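Local coordinates for putative cell invasion protein with MAC/Perforin domain (Bacteroides thetaiotaomicron VPI-5482, PDB 3KK7) that is a membrane-attack complex/perforin (MACPF) family protein of a gut symbiont, probably involved in cell invasion or in acting on membranes, at residues F469-V474 / S497-A502. Sequence-based numbering, arbitrary orientation.
Sequences FQINNV and SMYCFA
Val474 lays its CG2 methyl over one face of the Tyr499 ring, a CH-pi contact with 4.1 Å from that CG2 to the ring centroid and the methyl displaced toward the rim. CG1 of the same valine, anti to its backbone N (chi1 161°), touches the phenol end instead, 3.5 Å from Tyr499 OH. Ile471 meets the root of the tyrosine: its CG2 lies 3.2 Å from Tyr499 CB and reaches CG at an oblique angle, the two side chains crossing at about a right angle. CD1, at the tip of the longer branch of Ile471, comes to the edge of the Phe501 ring in its plane, 3.7 Å from Phe501 CE1. The contact joins a strand of the D2 domain of this MACPF protein to one of its D3 domain, each in a different sheet: strand 468-472 pairs in parallel with strand 407-411, whereas strand 499-504 lies between strands 489-494 and 537-540. The short strand segments are inclined at 121° with axes 8.9 Å apart, too far for backbone pairing, and side chains bridge the gap. Ser497 OG donates a hydrogen bond of 2.8 Å to the backbone carbonyl Asn473 O, tilted 30° from the carbonyl plane. That same Asn473 O sits at the edge of the tyrosine ring, 3.7 Å from Tyr499 CE2. The phenol oxygen, Tyr499 OH, is hydrogen-bonded to the backbone N of Asp475, directly after Val474, a bond that restrains the phenol end of the ring, and more weakly to Asn494 ND2.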
loop_
_atom_site.group_PDB
_atom_site.type_symbol
_atom_site.label_atom_id
_atom_site.label_comp_id
_atom_site.label_asym_id
_atom_site.label_seq_id
_atom_site.Cartn_x
_atom_site.Cartn_y
_atom_site.Cartn_z
ATOM N N PHE A 469 12.303 -10.632 12.054
ATOM C CA PHE A 469 11.566 -11.904 12.071
ATOM C C PHE A 469 12.446 -13.000 12.668
ATOM O O PHE A 469 13.673 -12.997 12.487
ATOM C CB PHE A 469 11.137 -12.305 10.666
ATOM C CG PHE A 469 10.340 -11.255 9.968
ATOM C CD1 PHE A 469 10.969 -10.167 9.382
ATOM C CD2 PHE A 469 8.969 -11.320 9.930
ATOM C CE1 PHE A 469 10.242 -9.179 8.765
ATOM C CE2 PHE A 469 8.233 -10.324 9.294
ATOM C CZ PHE A 469 8.869 -9.257 8.722
ATOM N N GLN A 470 11.802 -13.923 13.385
ATOM C CA GLN A 470 12.445 -15.125 13.940
ATOM C C GLN A 470 12.187 -16.336 13.075
ATOM O O GLN A 470 11.040 -16.658 12.801
ATOM C CB GLN A 470 11.857 -15.469 15.292
ATOM C CG GLN A 470 12.220 -14.532 16.429
ATOM C CD GLN A 470 12.099 -15.222 17.792
ATOM O OE1 GLN A 470 11.977 -16.443 17.881
ATOM N NE2 GLN A 470 12.157 -14.443 18.849
ATOM N N ILE A 471 13.259 -16.999 12.648
ATOM C CA ILE A 471 13.163 -18.295 11.987
ATOM C C ILE A 471 13.963 -19.295 12.820
ATOM O O ILE A 471 15.203 -19.249 12.859
ATOM C CB ILE A 471 13.708 -18.303 10.549
ATOM C CG1 ILE A 471 13.416 -17.005 9.795
ATOM C CG2 ILE A 471 13.108 -19.495 9.781
ATOM C CD1 ILE A 471 14.195 -16.920 8.475
ATOM N N ASN A 472 13.247 -20.181 13.505
ATOM C CA ASN A 472 13.882 -21.202 14.352
ATOM C C ASN A 472 14.512 -22.292 13.526
ATOM O O ASN A 472 14.045 -22.587 12.426
ATOM C CB ASN A 472 12.862 -21.880 15.261
ATOM C CG ASN A 472 12.235 -20.939 16.249
ATOM O OD1 ASN A 472 12.889 -20.025 16.764
ATOM N ND2 ASN A 472 10.961 -21.174 16.556
ATOM N N ASN A 473 15.554 -22.907 14.079
ATOM C CA ASN A 473 16.157 -24.091 13.481
ATOM C C ASN A 473 16.524 -23.905 12.011
ATOM O O ASN A 473 16.269 -24.796 11.190
ATOM C CB ASN A 473 15.198 -25.274 13.619
ATOM C CG ASN A 473 14.687 -25.439 15.025
ATOM O OD1 ASN A 473 15.415 -25.194 15.983
ATOM N ND2 ASN A 473 13.434 -25.855 15.167
ATOM N N VAL A 474 17.098 -22.750 11.672
ATOM C CA VAL A 474 17.529 -22.527 10.299
ATOM C C VAL A 474 18.698 -23.440 10.066
ATOM O O VAL A 474 19.588 -23.528 10.906
ATOM C CB VAL A 474 17.926 -21.087 10.009
ATOM C CG1 VAL A 474 18.791 -21.031 8.756
ATOM C CG2 VAL A 474 16.681 -20.220 9.850
ATOM N N SER A 497 11.880 -27.602 9.205
ATOM C CA SER A 497 11.673 -26.406 10.042
ATOM C C SER A 497 10.546 -25.467 9.566
ATOM O O SER A 497 10.130 -24.571 10.290
ATOM C CB SER A 497 12.986 -25.632 10.150
ATOM O OG SER A 497 13.990 -26.437 10.721
HETATM N N MSE A 498 10.078 -25.658 8.338
HETATM C CA MSE A 498 8.870 -24.990 7.828
HETATM C C MSE A 498 9.099 -23.537 7.491
HETATM O O MSE A 498 8.191 -22.712 7.577
HETATM C CB MSE A 498 7.683 -25.153 8.797
HETATM C CG MSE A 498 7.480 -26.615 9.285
HETATM SE SE MSE A 498 7.597 -27.974 7.844
HETATM C CE MSE A 498 5.988 -27.519 6.823
ATOM N N TYR A 499 10.310 -23.222 7.050
ATOM C CA TYR A 499 10.597 -21.875 6.584
ATOM C C TYR A 499 11.004 -21.949 5.128
ATOM O O TYR A 499 11.351 -23.023 4.631
ATOM C CB TYR A 499 11.666 -21.188 7.456
ATOM C CG TYR A 499 13.044 -21.761 7.332
ATOM C CD1 TYR A 499 13.875 -21.383 6.281
ATOM C CD2 TYR A 499 13.538 -22.674 8.274
ATOM C CE1 TYR A 499 15.149 -21.912 6.148
ATOM C CE2 TYR A 499 14.834 -23.198 8.151
ATOM C CZ TYR A 499 15.622 -22.810 7.077
ATOM O OH TYR A 499 16.890 -23.287 6.918
ATOM N N CYS A 500 10.954 -20.795 4.463
ATOM C CA CYS A 500 11.185 -20.716 3.050
ATOM C C CYS A 500 11.649 -19.323 2.584
ATOM O O CYS A 500 11.034 -18.302 2.925
ATOM C CB CYS A 500 9.897 -21.108 2.330
ATOM S SG CYS A 500 9.855 -20.690 0.568
ATOM N N PHE A 501 12.732 -19.299 1.794
ATOM C CA PHE A 501 13.220 -18.079 1.165
ATOM C C PHE A 501 12.778 -18.092 -0.282
ATOM O O PHE A 501 13.016 -19.075 -0.997
ATOM C CB PHE A 501 14.750 -17.946 1.216
ATOM C CG PHE A 501 15.352 -18.056 2.599
ATOM C CD1 PHE A 501 14.738 -17.503 3.705
ATOM C CD2 PHE A 501 16.575 -18.698 2.782
ATOM C CE1 PHE A 501 15.317 -17.603 4.988
ATOM C CE2 PHE A 501 17.164 -18.821 4.066
ATOM C CZ PHE A 501 16.528 -18.264 5.162
ATOM N N ALA A 502 12.146 -16.996 -0.722
ATOM C CA ALA A 502 11.694 -16.856 -2.123
ATOM C C ALA A 502 12.471 -15.767 -2.890
ATOM O O ALA A 502 13.015 -14.856 -2.288
ATOM C CB ALA A 502 10.178 -16.564 -2.163
#